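Local coordinates for putative pneumococcal surface protein (Streptococcus pneumoniae, PDB 4CNL) that probably anchors to the choline residues of pneumococcal teichoic acid through a modular, repeat-built choline-binding domain, at residues 36-44 / 53-61. Numbering follows the deposited sequence.
Sequences GKMAQSEWI and YYLKSDGSY. With CHT (choline ion), chain I; CHT (choline ion), chain H; CHT (choline ion), chain D.
Leu55 packs against Ala39 and Ile44: its CG lies 3.7 Å from Ala39 CB, while CD2 also touches Ile44 CG1. On the other face of the hairpin, Tyr54 crosses Trp43 at about a right angle. With CG anti to the backbone N (chi1 -173°), Tyr54 sets CB squarely over the six-membered ring of Trp43, a CH-pi contact of 3.8 Å to the centroid, and turns its ring edge to the five-membered ring with planes at 57°. The opposite indole face carries a choline, C8 being 3.5 Å from Trp43 CE2. Strands 42-46 and 51-55 form the antiparallel hairpin of a choline-binding repeat, whose aromatic residues build choline pockets with neighbouring hairpins. Tyr61 lays a ring face under a second choline, which Tyr53 approaches obliquely and Trp26 helps to enclose; Met38 SD stands 3.7 Å from C5 of a third. Paired backbone bonds join Ile44 to Tyr53 and Glu42 to Leu55, and a G1 bulge lets Ser41 and Glu42 both face Leu55. Beyond it, Lys56 O is gripped from opposite faces of its plane, by Ser41 N at 3.1 Å and by Gly59 N, which closes the type I turn. Farther out, Glu42 OE2 accepts from Gln40 N and forms a salt bridge with Lys33, while the O6 hydroxyl of the third choline donates to Asp58 O at 3.1 Å.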
ATOM      1  N   GLY A  36      28.633 -15.896  -2.665  1.00 13.44           N
ATOM      2  CA  GLY A  36      29.127 -15.393  -1.393  1.00 11.60           C
ATOM      3  C   GLY A  36      29.130 -13.877  -1.304  1.00 10.88           C
ATOM      4  O   GLY A  36      29.378 -13.325  -0.237  1.00 12.29           O
ATOM      5  N   LYS A  37      28.871 -13.189  -2.411  1.00 12.16           N
ATOM      6  CA  LYS A  37      28.913 -11.727  -2.378  1.00 11.34           C
ATOM      7  C   LYS A  37      27.691 -11.172  -1.683  1.00 13.52           C
ATOM      8  O   LYS A  37      26.579 -11.627  -1.938  1.00 12.06           O
ATOM      9  CB  LYS A  37      29.002 -11.146  -3.787  1.00 10.89           C
ATOM     10  CG  LYS A  37      30.247 -11.569  -4.548  1.00 16.10           C
ATOM     11  CD  LYS A  37      30.304 -10.877  -5.902  1.00 18.95           C
ATOM     12  CE  LYS A  37      31.498 -11.363  -6.723  1.00 22.96           C
ATOM     13  NZ  LYS A  37      31.482 -10.809  -8.104  1.00 39.04           N
ATOM     14  N   MET A  38      27.907 -10.186  -0.816  1.00 10.34           N
ATOM     15  CA  MET A  38      26.796  -9.457  -0.188  1.00  7.33           C
ATOM     16  C   MET A  38      25.911  -8.760  -1.222  1.00 12.52           C
ATOM     17  O   MET A  38      26.402  -8.021  -2.072  1.00 11.27           O
ATOM     18  CB  MET A  38      27.342  -8.425   0.797  1.00 11.06           C
ATOM     19  CG  MET A  38      26.264  -7.690   1.563  1.00 14.29           C
ATOM     20  SD  MET A  38      26.889  -6.329   2.547  1.00 14.40           S
ATOM     21  CE  MET A  38      27.225  -5.109   1.293  1.00 13.62           C
ATOM     22  N   ALA A  39      24.603  -8.991  -1.146  1.00  9.58           N
ATOM     23  CA  ALA A  39      23.665  -8.269  -2.006  1.00 14.17           C
ATOM     24  C   ALA A  39      23.662  -6.778  -1.682  1.00 14.11           C
ATOM     25  O   ALA A  39      23.764  -6.369  -0.522  1.00 11.18           O
ATOM     26  CB  ALA A  39      22.259  -8.858  -1.873  1.00 12.23           C
ATOM     27  N   GLN A  40      23.551  -5.956  -2.722  1.00 12.81           N
ATOM     28  CA  GLN A  40      23.579  -4.519  -2.541  1.00 13.60           C
ATOM     29  C   GLN A  40      22.761  -3.848  -3.639  1.00 16.90           C
ATOM     30  O   GLN A  40      22.909  -4.183  -4.822  1.00 17.45           O
ATOM     31  CB  GLN A  40      25.016  -4.004  -2.557  1.00 20.90           C
ATOM     32  CG  GLN A  40      25.151  -2.555  -2.160  1.00 27.68           C
ATOM     33  CD  GLN A  40      26.605  -2.123  -2.080  1.00 38.39           C
ATOM     34  OE1 GLN A  40      27.381  -2.669  -1.295  1.00 30.68           O
ATOM     35  NE2 GLN A  40      26.980  -1.145  -2.898  1.00 38.51           N
ATOM     36  N   SER A  41      21.897  -2.921  -3.233  1.00 19.16           N
ATOM     37  CA  SER A  41      21.036  -2.186  -4.156  1.00 16.63           C
ATOM     38  C   SER A  41      20.361  -3.116  -5.144  1.00 16.97           C
ATOM     39  O   SER A  41      20.437  -2.930  -6.357  1.00 19.18           O
ATOM     40  CB  SER A  41      21.837  -1.119  -4.890  1.00 19.19           C
ATOM     41  OG  SER A  41      22.312  -0.160  -3.969  1.00 19.47           O
ATOM     42  N   GLU A  42      19.720  -4.150  -4.619  1.00 17.25           N
ATOM     43  CA  GLU A  42      19.100  -5.123  -5.487  1.00 17.81           C
ATOM     44  C   GLU A  42      18.029  -5.901  -4.760  1.00 18.07           C
ATOM     45  O   GLU A  42      18.023  -5.981  -3.518  1.00 12.08           O
ATOM     46  CB  GLU A  42      20.155  -6.082  -6.059  1.00 16.88           C
ATOM     47  CG  GLU A  42      20.766  -7.008  -5.027  1.00 18.17           C
ATOM     48  CD  GLU A  42      21.945  -7.786  -5.582  1.00 16.72           C
ATOM     49  OE1 GLU A  42      21.734  -8.664  -6.443  1.00 18.87           O
ATOM     50  OE2 GLU A  42      23.080  -7.511  -5.158  1.00 20.09           O
ATOM     51  N   TRP A  43      17.131  -6.462  -5.562  1.00 18.67           N
ATOM     52  CA  TRP A  43      16.058  -7.318  -5.107  1.00 15.28           C
ATOM     53  C   TRP A  43      16.493  -8.769  -5.069  1.00 12.71           C
ATOM     54  O   TRP A  43      17.168  -9.242  -5.983  1.00 17.85           O
ATOM     55  CB  TRP A  43      14.848  -7.184  -6.028  1.00 14.09           C
ATOM     56  CG  TRP A  43      14.129  -5.897  -5.885  1.00 18.85           C
ATOM     57  CD1 TRP A  43      14.303  -4.764  -6.628  1.00 18.17           C
ATOM     58  CD2 TRP A  43      13.095  -5.611  -4.945  1.00 17.56           C
ATOM     59  NE1 TRP A  43      13.437  -3.780  -6.198  1.00 16.89           N
ATOM     60  CE2 TRP A  43      12.685  -4.279  -5.163  1.00 16.52           C
ATOM     61  CE3 TRP A  43      12.475  -6.357  -3.936  1.00 15.09           C
ATOM     62  CZ2 TRP A  43      11.688  -3.668  -4.400  1.00 11.24           C
ATOM     63  CZ3 TRP A  43      11.489  -5.751  -3.176  1.00 12.19           C
ATOM     64  CH2 TRP A  43      11.095  -4.420  -3.421  1.00 18.41           C
ATOM     65  N   ILE A  44      16.069  -9.475  -4.024  1.00 11.79           N
ATOM     66  CA  ILE A  44      16.327 -10.899  -3.876  1.00 13.72           C
ATOM     67  C   ILE A  44      15.050 -11.627  -3.476  1.00 15.61           C
ATOM     68  O   ILE A  44      14.333 -11.164  -2.590  1.00 17.28           O
ATOM     69  CB  ILE A  44      17.424 -11.159  -2.800  1.00 15.20           C
ATOM     70  CG1 ILE A  44      18.815 -10.863  -3.361  1.00 21.60           C
ATOM     71  CG2 ILE A  44      17.337 -12.582  -2.267  1.00 23.78           C
ATOM     72  CD1 ILE A  44      19.283 -11.866  -4.376  1.00 29.61           C
ATOM     73  N   TYR A  53      12.818  -9.407  -0.996  1.00  9.93           N
ATOM     74  CA  TYR A  53      13.468  -8.430  -0.120  1.00 11.45           C
ATOM     75  C   TYR A  53      14.290  -7.470  -0.955  1.00 11.15           C
ATOM     76  O   TYR A  53      14.802  -7.853  -2.004  1.00 11.85           O
ATOM     77  CB  TYR A  53      14.379  -9.127   0.894  1.00  9.31           C
ATOM     78  CG  TYR A  53      13.650 -10.042   1.842  1.00  9.14           C
ATOM     79  CD1 TYR A  53      13.340 -11.355   1.477  1.00  9.98           C
ATOM     80  CD2 TYR A  53      13.272  -9.596   3.096  1.00 11.10           C
ATOM     81  CE1 TYR A  53      12.674 -12.195   2.358  1.00 13.05           C
ATOM     82  CE2 TYR A  53      12.602 -10.423   3.977  1.00 12.76           C
ATOM     83  CZ  TYR A  53      12.305 -11.716   3.602  1.00 16.86           C
ATOM     84  OH  TYR A  53      11.641 -12.539   4.487  1.00 15.79           O
ATOM     85  N   TYR A  54      14.410  -6.227  -0.498  1.00 11.61           N
ATOM     86  CA  TYR A  54      15.288  -5.263  -1.150  1.00 13.37           C
ATOM     87  C   TYR A  54      16.475  -4.936  -0.270  1.00 13.29           C
ATOM     88  O   TYR A  54      16.313  -4.418   0.836  1.00 10.72           O
ATOM     89  CB  TYR A  54      14.554  -3.970  -1.502  1.00 14.03           C
ATOM     90  CG  TYR A  54      15.442  -3.063  -2.317  1.00 10.57           C
ATOM     91  CD1 TYR A  54      15.724  -3.361  -3.644  1.00 14.71           C
ATOM     92  CD2 TYR A  54      16.044  -1.951  -1.751  1.00 11.70           C
ATOM     93  CE1 TYR A  54      16.559  -2.558  -4.395  1.00 13.34           C
ATOM     94  CE2 TYR A  54      16.887  -1.138  -2.499  1.00 17.25           C
ATOM     95  CZ  TYR A  54      17.132  -1.447  -3.817  1.00 18.45           C
ATOM     96  OH  TYR A  54      17.964  -0.651  -4.564  1.00 26.17           O
ATOM     97  N   LEU A  55      17.674  -5.244  -0.760  1.00 12.92           N
ATOM     98  CA  LEU A  55      18.878  -4.848  -0.043  1.00 12.52           C
ATOM     99  C   LEU A  55      19.310  -3.452  -0.483  1.00 16.06           C
ATOM    100  O   LEU A  55      19.494  -3.186  -1.673  1.00 15.12           O
ATOM    101  CB  LEU A  55      20.003  -5.868  -0.254  1.00 10.71           C
ATOM    102  CG  LEU A  55      19.763  -7.257   0.353  1.00 12.65           C
ATOM    103  CD1 LEU A  55      19.206  -7.177   1.796  1.00 11.63           C
ATOM    104  CD2 LEU A  55      18.873  -8.129  -0.545  1.00 12.47           C
ATOM    105  N   LYS A  56      19.465  -2.566   0.494  1.00 15.95           N
ATOM    106  CA  LYS A  56      19.811  -1.170   0.242  1.00 16.99           C
ATOM    107  C   LYS A  56      21.275  -1.005  -0.163  1.00 20.20           C
ATOM    108  O   LYS A  56      22.004  -1.988  -0.325  1.00 17.65           O
ATOM    109  CB  LYS A  56      19.496  -0.332   1.482  1.00 16.89           C
ATOM    110  CG  LYS A  56      18.000  -0.276   1.779  1.00 18.40           C
ATOM    111  CD  LYS A  56      17.682   0.538   3.026  1.00 22.88           C
ATOM    112  CE  LYS A  56      18.061  -0.201   4.292  1.00 25.48           C
ATOM    113  NZ  LYS A  56      17.707   0.575   5.514  1.00 34.35           N
ATOM    114  N   SER A  57      21.700   0.244  -0.330  1.00 21.97           N
ATOM    115  CA  SER A  57      23.053   0.535  -0.813  1.00 23.69           C
ATOM    116  C   SER A  57      24.128   0.122   0.184  1.00 25.47           C
ATOM    117  O   SER A  57      25.271  -0.120  -0.195  1.00 26.05           O
ATOM    118  CB  SER A  57      23.194   2.023  -1.134  1.00 26.46           C
ATOM    119  OG  SER A  57      23.105   2.797   0.051  1.00 30.60           O
ATOM    120  N   ASP A  58      23.772   0.048   1.459  1.00 24.15           N
ATOM    121  CA  ASP A  58      24.728  -0.408   2.454  1.00 21.36           C
ATOM    122  C   ASP A  58      24.613  -1.907   2.689  1.00 22.23           C
ATOM    123  O   ASP A  58      25.293  -2.450   3.553  1.00 23.09           O
ATOM    124  CB  ASP A  58      24.555   0.349   3.780  1.00 30.34           C
ATOM    125  CG  ASP A  58      23.123   0.342   4.294  1.00 28.24           C
ATOM    126  OD1 ASP A  58      22.344  -0.585   3.974  1.00 24.37           O
ATOM    127  OD2 ASP A  58      22.771   1.281   5.041  1.00 42.10           O
ATOM    128  N   GLY A  59      23.747  -2.567   1.924  1.00 19.26           N
ATOM    129  CA  GLY A  59      23.554  -4.003   2.058  1.00 13.36           C
ATOM    130  C   GLY A  59      22.408  -4.404   2.977  1.00 14.89           C
ATOM    131  O   GLY A  59      21.936  -5.532   2.923  1.00 15.27           O
ATOM    132  N   SER A  60      21.952  -3.490   3.827  1.00 13.39           N
ATOM    133  CA  SER A  60      20.943  -3.856   4.820  1.00 11.33           C
ATOM    134  C   SER A  60      19.554  -3.900   4.195  1.00 12.92           C
ATOM    135  O   SER A  60      19.242  -3.110   3.302  1.00 14.61           O
ATOM    136  CB  SER A  60      20.973  -2.886   5.992  1.00 21.67           C
ATOM    137  OG  SER A  60      20.786  -1.560   5.535  1.00 23.93           O
ATOM    138  N   TYR A  61      18.710  -4.816   4.649  1.00 12.98           N
ATOM    139  CA  TYR A  61      17.404  -4.924   4.001  1.00  7.99           C
ATOM    140  C   TYR A  61      16.527  -3.749   4.377  1.00 10.51           C
ATOM    141  O   TYR A  61      16.613  -3.211   5.488  1.00 11.18           O
ATOM    142  CB  TYR A  61      16.706  -6.247   4.337  1.00 10.28           C
ATOM    143  CG  TYR A  61      16.244  -6.406   5.766  1.00 12.91           C
ATOM    144  CD1 TYR A  61      17.110  -6.866   6.757  1.00 15.33           C
ATOM    145  CD2 TYR A  61      14.928  -6.119   6.126  1.00 11.76           C
ATOM    146  CE1 TYR A  61      16.686  -7.025   8.065  1.00 15.22           C
ATOM    147  CE2 TYR A  61      14.497  -6.276   7.431  1.00 15.79           C
ATOM    148  CZ  TYR A  61      15.377  -6.725   8.393  1.00 23.09           C
ATOM    149  OH  TYR A  61      14.934  -6.880   9.681  1.00 22.34           O
TER
HETATM  150  C4  CHT I1281      14.423 -10.019   9.548  1.00 45.21           C
HETATM  151  C5  CHT I1281      14.353 -11.338   8.783  1.00 43.22           C
HETATM  152  C6  CHT I1281      16.630 -11.264   8.089  1.00 25.89           C
HETATM  153  C7  CHT I1281      15.022 -12.500   6.867  1.00 25.67           C
HETATM  154  C8  CHT I1281      14.988 -10.149   6.847  1.00 27.27           C
HETATM  155  O6  CHT I1281      15.268 -10.169  10.680  1.00 48.24           O
HETATM  156  N1  CHT I1281      15.253 -11.315   7.647  1.00 25.94           N
HETATM  157  C4  CHT H1280      10.667  -5.738  -9.895  1.00 38.39           C
HETATM  158  C5  CHT H1280       9.607  -6.585  -9.186  1.00 36.91           C
HETATM  159  C6  CHT H1280       9.155  -7.866  -7.254  1.00 31.48           C
HETATM  160  C7  CHT H1280      11.369  -7.587  -7.993  1.00 29.89           C
HETATM  161  C8  CHT H1280      10.204  -5.774  -7.044  1.00 23.26           C
HETATM  162  O6  CHT H1280      10.140  -5.207 -11.105  1.00 49.83           O
HETATM  163  N1  CHT H1280      10.084  -6.950  -7.865  1.00 23.20           N
HETATM  164  C4  CHT D1276      29.233  -2.589   4.696  1.00 39.54           C
HETATM  165  C5  CHT D1276      28.848  -4.065   4.776  1.00 33.95           C
HETATM  166  C6  CHT D1276      28.558  -3.644   7.090  1.00 32.48           C
HETATM  167  C7  CHT D1276      28.360  -5.829   6.242  1.00 21.36           C
HETATM  168  C8  CHT D1276      30.471  -4.779   6.338  1.00 24.79           C
HETATM  169  O6  CHT D1276      28.280  -1.900   3.895  1.00 42.97           O
HETATM  170  N1  CHT D1276      29.065  -4.578   6.114  1.00 28.47           N
HETATM  171  O   HOH W   1      22.927  -7.691   1.864  1.00 12.00           O
HETATM  172  O   HOH W   2      17.941  -0.682  -7.147  1.00 37.00           O